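Local coordinates for protein OBody AM1L10 (Pyrobaculum aerophilum, PDB 4GN3) that is an engineered OB-fold binding protein (an OBody), probably made to recognise a chosen target on a scaffold related to nucleic-acid-binding domains, at residues 4-9 / 107-112; 29-34 / 72-77. All blocks are in the same frame, centred on the assembly; numbering follows the deposited sequence.

Contact 1 of 2, residues 4-9 / 107-112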
ATOM      1  N   SER B   4      28.335   3.678 -13.981  1.00 53.13           N
ATOM      2  CA  SER B   4      26.992   3.102 -14.042  1.00 50.95           C
ATOM      3  C   SER B   4      26.425   3.045 -15.466  1.00 48.39           C
ATOM      4  O   SER B   4      26.675   3.925 -16.304  1.00 48.17           O
ATOM      5  CB  SER B   4      26.027   3.832 -13.094  1.00 52.80           C
ATOM      6  OG  SER B   4      25.815   5.182 -13.474  1.00 54.04           O
ATOM      7  N   VAL B   5      25.678   1.979 -15.726  1.00 44.56           N
ATOM      8  CA  VAL B   5      24.962   1.792 -16.984  1.00 41.75           C
ATOM      9  C   VAL B   5      23.662   1.061 -16.650  1.00 38.84           C
ATOM     10  O   VAL B   5      23.658   0.160 -15.802  1.00 38.44           O
ATOM     11  CB  VAL B   5      25.810   1.014 -18.028  1.00 42.20           C
ATOM     12  CG1 VAL B   5      26.161  -0.388 -17.539  1.00 41.96           C
ATOM     13  CG2 VAL B   5      25.099   0.942 -19.370  1.00 43.01           C
ATOM     14  N   TYR B   6      22.560   1.457 -17.284  1.00 35.44           N
ATOM     15  CA  TYR B   6      21.283   0.807 -16.995  1.00 33.83           C
ATOM     16  C   TYR B   6      21.295  -0.639 -17.496  1.00 32.46           C
ATOM     17  O   TYR B   6      21.826  -0.916 -18.572  1.00 29.85           O
ATOM     18  CB  TYR B   6      20.075   1.616 -17.508  1.00 34.00           C
ATOM     19  CG  TYR B   6      19.839   1.610 -19.002  1.00 34.11           C
ATOM     20  CD1 TYR B   6      19.197   0.534 -19.627  1.00 35.17           C
ATOM     21  CD2 TYR B   6      20.212   2.700 -19.786  1.00 34.92           C
ATOM     22  CE1 TYR B   6      18.966   0.531 -20.997  1.00 35.83           C
ATOM     23  CE2 TYR B   6      19.980   2.707 -21.156  1.00 35.99           C
ATOM     24  CZ  TYR B   6      19.358   1.626 -21.754  1.00 36.39           C
ATOM     25  OH  TYR B   6      19.127   1.633 -23.110  1.00 38.37           O
ATOM     26  N   PRO B   7      20.733  -1.567 -16.696  1.00 31.97           N
ATOM     27  CA  PRO B   7      20.820  -2.989 -17.021  1.00 31.44           C
ATOM     28  C   PRO B   7      19.940  -3.398 -18.191  1.00 30.80           C
ATOM     29  O   PRO B   7      18.959  -2.724 -18.510  1.00 31.06           O
ATOM     30  CB  PRO B   7      20.346  -3.673 -15.733  1.00 31.43           C
ATOM     31  CG  PRO B   7      19.448  -2.673 -15.088  1.00 31.08           C
ATOM     32  CD  PRO B   7      20.038  -1.334 -15.413  1.00 31.81           C
ATOM     33  N   LYS B   8      20.322  -4.501 -18.822  1.00 31.16           N
ATOM     34  CA  LYS B   8      19.564  -5.122 -19.889  1.00 32.02           C
ATOM     35  C   LYS B   8      18.340  -5.823 -19.300  1.00 30.68           C
ATOM     36  O   LYS B   8      18.439  -6.523 -18.294  1.00 29.31           O
ATOM     37  CB  LYS B   8      20.462  -6.137 -20.607  1.00 34.69           C
ATOM     38  CG  LYS B   8      19.923  -6.697 -21.913  1.00 38.36           C
ATOM     39  CD  LYS B   8      20.964  -7.605 -22.565  1.00 39.83           C
ATOM     40  CE  LYS B   8      20.620  -7.923 -24.010  1.00 41.66           C
ATOM     41  NZ  LYS B   8      19.428  -8.808 -24.132  1.00 42.99           N
ATOM     42  N   LYS B   9      17.193  -5.610 -19.933  1.00 30.23           N
ATOM     43  CA  LYS B   9      15.954  -6.311 -19.604  1.00 29.60           C
ATOM     44  C   LYS B   9      16.166  -7.828 -19.586  1.00 29.03           C
ATOM     45  O   LYS B   9      16.734  -8.394 -20.523  1.00 28.92           O
ATOM     46  CB  LYS B   9      14.893  -5.927 -20.632  1.00 30.47           C
ATOM     47  CG  LYS B   9      13.595  -6.709 -20.590  1.00 30.40           C
ATOM     48  CD  LYS B   9      12.692  -6.188 -21.687  1.00 31.39           C
ATOM     49  CE  LYS B   9      11.449  -7.036 -21.860  1.00 32.02           C
ATOM     50  NZ  LYS B   9      10.503  -6.330 -22.768  1.00 32.73           N
ATOM     51  N   TRP B 107      15.589   3.164 -12.977  1.00 25.65           N
ATOM     52  CA  TRP B 107      16.147   4.076 -13.983  1.00 26.61           C
ATOM     53  C   TRP B 107      15.040   4.681 -14.789  1.00 27.25           C
ATOM     54  O   TRP B 107      14.169   3.958 -15.269  1.00 26.81           O
ATOM     55  CB  TRP B 107      17.081   3.322 -14.928  1.00 28.16           C
ATOM     56  CG  TRP B 107      18.280   2.677 -14.270  1.00 29.73           C
ATOM     57  CD1 TRP B 107      18.313   1.511 -13.509  1.00 29.96           C
ATOM     58  CD2 TRP B 107      19.674   3.136 -14.323  1.00 30.90           C
ATOM     59  NE1 TRP B 107      19.590   1.238 -13.082  1.00 30.76           N
ATOM     60  CE2 TRP B 107      20.455   2.166 -13.542  1.00 31.35           C
ATOM     61  CE3 TRP B 107      20.331   4.213 -14.915  1.00 31.86           C
ATOM     62  CZ2 TRP B 107      21.831   2.293 -13.376  1.00 32.62           C
ATOM     63  CZ3 TRP B 107      21.719   4.330 -14.736  1.00 32.01           C
ATOM     64  CH2 TRP B 107      22.446   3.390 -13.987  1.00 32.27           C
ATOM     65  N   ILE B 108      15.055   6.002 -14.956  1.00 27.53           N
ATOM     66  CA  ILE B 108      14.092   6.667 -15.835  1.00 29.10           C
ATOM     67  C   ILE B 108      14.787   6.952 -17.164  1.00 30.71           C
ATOM     68  O   ILE B 108      15.723   7.747 -17.220  1.00 31.12           O
ATOM     69  CB  ILE B 108      13.546   7.976 -15.221  1.00 29.89           C
ATOM     70  CG1 ILE B 108      12.906   7.710 -13.853  1.00 29.50           C
ATOM     71  CG2 ILE B 108      12.543   8.636 -16.165  1.00 29.95           C
ATOM     72  CD1 ILE B 108      12.628   8.963 -13.050  1.00 30.13           C
ATOM     73  N   LEU B 109      14.342   6.285 -18.225  1.00 31.22           N
ATOM     74  CA  LEU B 109      14.978   6.417 -19.529  1.00 33.31           C
ATOM     75  C   LEU B 109      14.471   7.637 -20.279  1.00 36.31           C
ATOM     76  O   LEU B 109      15.246   8.327 -20.936  1.00 36.92           O
ATOM     77  CB  LEU B 109      14.811   5.141 -20.356  1.00 33.18           C
ATOM     78  CG  LEU B 109      15.603   3.922 -19.870  1.00 33.62           C
ATOM     79  CD1 LEU B 109      15.766   2.919 -21.005  1.00 34.31           C
ATOM     80  CD2 LEU B 109      16.962   4.298 -19.284  1.00 34.46           C
ATOM     81  N   ASN B 110      13.173   7.901 -20.177  1.00 38.31           N
ATOM     82  CA  ASN B 110      12.629   9.194 -20.584  1.00 42.30           C
ATOM     83  C   ASN B 110      11.282   9.495 -19.950  1.00 43.21           C
ATOM     84  O   ASN B 110      10.486   8.587 -19.683  1.00 41.71           O
ATOM     85  CB  ASN B 110      12.552   9.337 -22.109  1.00 45.62           C
ATOM     86  CG  ASN B 110      11.677   8.290 -22.749  1.00 48.00           C
ATOM     87  OD1 ASN B 110      12.113   7.164 -22.985  1.00 51.42           O
ATOM     88  ND2 ASN B 110      10.434   8.659 -23.049  1.00 50.35           N
ATOM     89  N   LYS B 111      11.048  10.779 -19.708  1.00 44.30           N
ATOM     90  CA  LYS B 111       9.792  11.248 -19.146  1.00 46.86           C
ATOM     91  C   LYS B 111       8.788  11.480 -20.271  1.00 49.09           C
ATOM     92  O   LYS B 111       9.173  11.848 -21.386  1.00 51.26           O
ATOM     93  CB  LYS B 111      10.017  12.507 -18.303  1.00 48.41           C
ATOM     94  CG  LYS B 111      10.965  12.274 -17.131  1.00 50.39           C
ATOM     95  CD  LYS B 111      10.932  13.397 -16.107  1.00 51.73           C
ATOM     96  CE  LYS B 111      11.776  13.037 -14.892  1.00 53.06           C
ATOM     97  NZ  LYS B 111      11.790  14.115 -13.861  1.00 53.69           N
ATOM     98  N   ALA B 112       7.510  11.243 -19.977  1.00 48.90           N
ATOM     99  CA  ALA B 112       6.442  11.291 -20.982  1.00 50.65           C
ATOM    100  C   ALA B 112       6.283  12.668 -21.634  1.00 50.23           C
ATOM    101  O   ALA B 112       6.124  13.678 -20.947  1.00 52.26           O
ATOM    102  CB  ALA B 112       5.126  10.835 -20.371  1.00 49.95           C
TER
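The indole NE1 of Trp-107 is hydrogen-bonded to the carboxylate of Glu-105, two residues back on the same strand, while CD of Pro-7 packs 3.5 Å from this NE1. With its one N-H spent in this way, the tryptophan meets the N-terminal loop through carbon surface. CB of Tyr-6 sits over the six-membered ring of Trp-107, 3.9 Å from the centroid and 25° off the normal, a CH-pi contact. CB of Ser-4 reaches the same ring at its edge, 3.7 Å from CH2. In Tyr-6, CG stands between the backbone N and the carbonyl carbon (chi1 74°), which swings the phenol off the indole and over to Leu-109. There CD2 of Leu-109 lies over one face of the phenol, a second CH-pi contact, 3.9 Å from its centroid, and the two side chains cross at about a right angle. The residue types suit their places: the broad indole offers both face and edge to the loop, and the phenol a face to a leucine methyl. Leu-109 belongs with Asn-110 to a classic beta bulge opposite Val-79. No hydrogen bond joins the two segments, so the loop lies on the strand mainly by van der Waals and CH-pi contacts, forces that fix direction only loosely.

Contact 2 of 2, residues 29-34 / 72-77; sequences GWVASL and AELSRE
Arg-76 lies against a classic beta bulge, Ala-32 and Ser-33 facing Lys-44, in strand 24-36 of the OB-fold barrel; its own loop leads from helix 65-73 to strand 79-88. CB of Arg-76 starts 4.1 Å from the carbonyl O of Val-31, and CG and NE then pass along the carbonyl of Ala-32. A bend at chi3 (81°) lays the guanidinium flat across the strand. The O of Ala-32 stands 3.3 Å above the plane, over the centre of the group: the positive charge and the carbonyl dipole should attract, although no N-H points at this oxygen. At the tip, NH1 comes 4.0 Å from CB of Ser-33. The backbone supplies the direct bond between the segments, from N of Glu-77 to O of Val-31, at 3.0 Å and nearly straight (175°). A water 2.8 Å from the same O of Val-31 also contacts OE1 of Glu-77, whose bent chain brings the carboxylate beside the Trp-30 ring. Val-31 and Leu-74 are buried, which suits their branched apolar side chains, and Leu-34 extends this apolar patch. CB of Val-31 packs against the O of Ser-75; CD2 of Leu-34 meets CB of Leu-74 at 3.8 Å, and its CD1 the carbonyl O of Leu-74. With an alanine at Leu-34 both methyls are gone, which would probably open a gap beside Leu-74 and leave that side chain freer to turn. A second water accepts from NH1 of Arg-76 at 2.7 Å and from the backbone N of Leu-34 at 3.0 Å.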
ATOM      1  N   GLY B  29       9.809  -1.070 -19.357  1.00 23.47           N
ATOM      2  CA  GLY B  29       8.550  -0.678 -19.966  1.00 23.53           C
ATOM      3  C   GLY B  29       8.157   0.702 -19.502  1.00 24.02           C
ATOM      4  O   GLY B  29       9.018   1.533 -19.211  1.00 24.82           O
ATOM      5  N   TRP B  30       6.852   0.948 -19.432  1.00 23.39           N
ATOM      6  CA  TRP B  30       6.349   2.244 -19.004  1.00 23.18           C
ATOM      7  C   TRP B  30       5.573   2.133 -17.724  1.00 22.80           C
ATOM      8  O   TRP B  30       5.101   1.045 -17.366  1.00 22.44           O
ATOM      9  CB  TRP B  30       5.502   2.890 -20.102  1.00 23.79           C
ATOM     10  CG  TRP B  30       4.245   2.125 -20.433  1.00 24.48           C
ATOM     11  CD1 TRP B  30       2.982   2.270 -19.857  1.00 24.36           C
ATOM     12  CD2 TRP B  30       4.086   1.076 -21.439  1.00 24.60           C
ATOM     13  NE1 TRP B  30       2.085   1.404 -20.419  1.00 25.37           N
ATOM     14  CE2 TRP B  30       2.682   0.654 -21.373  1.00 25.19           C
ATOM     15  CE3 TRP B  30       4.934   0.461 -22.352  1.00 25.11           C
ATOM     16  CZ2 TRP B  30       2.174  -0.334 -22.195  1.00 25.00           C
ATOM     17  CZ3 TRP B  30       4.408  -0.540 -23.179  1.00 25.39           C
ATOM     18  CH2 TRP B  30       3.060  -0.923 -23.102  1.00 25.15           C
ATOM     19  N   VAL B  31       5.439   3.259 -17.032  1.00 22.06           N
ATOM     20  CA  VAL B  31       4.682   3.337 -15.783  1.00 22.50           C
ATOM     21  C   VAL B  31       3.184   3.262 -16.077  1.00 23.42           C
ATOM     22  O   VAL B  31       2.614   4.157 -16.713  1.00 23.72           O
ATOM     23  CB  VAL B  31       5.036   4.621 -15.001  1.00 22.17           C
ATOM     24  CG1 VAL B  31       4.160   4.778 -13.761  1.00 21.99           C
ATOM     25  CG2 VAL B  31       6.510   4.619 -14.620  1.00 22.12           C
ATOM     26  N   ALA B  32       2.555   2.182 -15.627  1.00 23.36           N
ATOM     27  CA  ALA B  32       1.122   1.991 -15.834  1.00 23.84           C
ATOM     28  C   ALA B  32       0.315   2.752 -14.782  1.00 24.44           C
ATOM     29  O   ALA B  32      -0.714   3.355 -15.089  1.00 24.66           O
ATOM     30  CB  ALA B  32       0.778   0.511 -15.815  1.00 23.51           C
ATOM     31  N   SER B  33       0.786   2.718 -13.538  1.00 24.36           N
ATOM     32  CA  SER B  33       0.155   3.468 -12.452  1.00 24.87           C
ATOM     33  C   SER B  33       1.122   3.706 -11.297  1.00 24.46           C
ATOM     34  O   SER B  33       2.177   3.062 -11.195  1.00 23.38           O
ATOM     35  CB  SER B  33      -1.101   2.748 -11.943  1.00 25.55           C
ATOM     36  OG  SER B  33      -0.760   1.508 -11.348  1.00 26.40           O
ATOM     37  N   LEU B  34       0.750   4.648 -10.444  1.00 23.93           N
ATOM     38  CA  LEU B  34       1.502   4.975  -9.245  1.00 24.75           C
ATOM     39  C   LEU B  34       0.533   5.023  -8.070  1.00 24.74           C
ATOM     40  O   LEU B  34      -0.591   5.509  -8.203  1.00 26.29           O
ATOM     41  CB  LEU B  34       2.197   6.330  -9.400  1.00 24.03           C
ATOM     42  CG  LEU B  34       3.286   6.479 -10.470  1.00 23.75           C
ATOM     43  CD1 LEU B  34       3.459   7.950 -10.825  1.00 23.59           C
ATOM     44  CD2 LEU B  34       4.603   5.888  -9.995  1.00 23.35           C
ATOM     45  N   ALA B  72       9.608   9.855  -6.508  1.00 29.35           N
ATOM     46  CA  ALA B  72       9.060  11.220  -6.534  1.00 30.63           C
ATOM     47  C   ALA B  72       9.126  11.881  -7.924  1.00 30.62           C
ATOM     48  O   ALA B  72       8.340  12.780  -8.217  1.00 31.03           O
ATOM     49  CB  ALA B  72       9.757  12.093  -5.492  1.00 30.10           C
ATOM     50  N   GLU B  73      10.053  11.429  -8.766  1.00 31.74           N
ATOM     51  CA  GLU B  73      10.195  11.945 -10.134  1.00 32.87           C
ATOM     52  C   GLU B  73       9.256  11.276 -11.141  1.00 32.09           C
ATOM     53  O   GLU B  73       9.103  11.763 -12.264  1.00 29.93           O
ATOM     54  CB  GLU B  73      11.622  11.740 -10.639  1.00 36.66           C
ATOM     55  CG  GLU B  73      12.718  12.457  -9.879  1.00 42.26           C
ATOM     56  CD  GLU B  73      14.083  12.124 -10.453  1.00 47.76           C
ATOM     57  OE1 GLU B  73      14.369  12.536 -11.602  1.00 51.07           O
ATOM     58  OE2 GLU B  73      14.864  11.435  -9.763  1.00 51.35           O
ATOM     59  N   LEU B  74       8.653  10.155 -10.746  1.00 30.62           N
ATOM     60  CA  LEU B  74       7.869   9.316 -11.659  1.00 29.63           C
ATOM     61  C   LEU B  74       6.516   9.903 -12.050  1.00 29.10           C
ATOM     62  O   LEU B  74       5.816  10.479 -11.218  1.00 28.53           O
ATOM     63  CB  LEU B  74       7.661   7.929 -11.038  1.00 29.92           C
ATOM     64  CG  LEU B  74       8.424   6.677 -11.477  1.00 30.56           C
ATOM     65  CD1 LEU B  74       9.789   6.943 -12.085  1.00 30.72           C
ATOM     66  CD2 LEU B  74       8.538   5.703 -10.311  1.00 29.10           C
ATOM     67  N   SER B  75       6.167   9.741 -13.325  1.00 29.00           N
ATOM     68  CA  SER B  75       4.826  10.015 -13.842  1.00 28.86           C
ATOM     69  C   SER B  75       4.349   8.829 -14.675  1.00 28.40           C
ATOM     70  O   SER B  75       5.159   8.054 -15.190  1.00 26.81           O
ATOM     71  CB  SER B  75       4.834  11.264 -14.730  1.00 29.74           C
ATOM     72  OG  SER B  75       5.442  12.354 -14.067  1.00 33.04           O
ATOM     73  N   ARG B  76       3.034   8.697 -14.824  1.00 28.87           N
ATOM     74  CA  ARG B  76       2.474   7.704 -15.736  1.00 30.46           C
ATOM     75  C   ARG B  76       3.059   7.913 -17.127  1.00 29.77           C
ATOM     76  O   ARG B  76       3.299   9.048 -17.541  1.00 29.05           O
ATOM     77  CB  ARG B  76       0.952   7.812 -15.798  1.00 33.28           C
ATOM     78  CG  ARG B  76       0.242   7.364 -14.530  1.00 37.09           C
ATOM     79  CD  ARG B  76      -1.231   7.744 -14.573  1.00 40.28           C
ATOM     80  NE  ARG B  76      -2.039   6.797 -15.344  1.00 44.84           N
ATOM     81  CZ  ARG B  76      -2.890   5.918 -14.809  1.00 48.22           C
ATOM     82  NH1 ARG B  76      -3.053   5.850 -13.492  1.00 49.77           N
ATOM     83  NH2 ARG B  76      -3.587   5.105 -15.593  1.00 49.75           N
ATOM     84  N   GLU B  77       3.302   6.805 -17.820  1.00 28.88           N
ATOM     85  CA  GLU B  77       3.872   6.795 -19.174  1.00 29.45           C
ATOM     86  C   GLU B  77       5.391   7.001 -19.248  1.00 28.06           C
ATOM     87  O   GLU B  77       5.975   6.842 -20.326  1.00 28.27           O
ATOM     88  CB  GLU B  77       3.128   7.763 -20.120  1.00 30.97           C
ATOM     89  CG  GLU B  77       1.668   7.405 -20.364  1.00 33.63           C
ATOM     90  CD  GLU B  77       1.487   6.030 -20.986  1.00 35.70           C
ATOM     91  OE1 GLU B  77       0.545   5.323 -20.589  1.00 37.73           O
ATOM     92  OE2 GLU B  77       2.277   5.652 -21.877  1.00 38.75           O
TER
HETATM   93  O   HOH W   1       0.244   4.990 -17.861  1.00 41.93           O
HETATM   94  O   HOH W   2      -1.382   6.413 -11.507  1.00 33.81           O

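Overall arrangement
Strand 79-88 stands between the two contacts, pairing with strand 24-36 of contact 2 and with strand 105-110 of contact 1. Tyr-6, Pro-7 and Leu-109 rest on Val-81, whereas Val-31 and Leu-74 rest on Val-80, so the contacts use neighbouring residues of one strand, which, as successive residues, probably face opposite sides of the sheet. Their centres are about 13 Å apart, yet they touch: CD1 of Ile-108 packs 3.6 Å from CD1 of Leu-74, and CB of Ala-112 lies 3.7 Å from CB of Glu-77. Contact 2, partly buried, is formed wholly by chain that runs between the segments of contact 1, a surface contact that brings the N-terminal loop to the last strand.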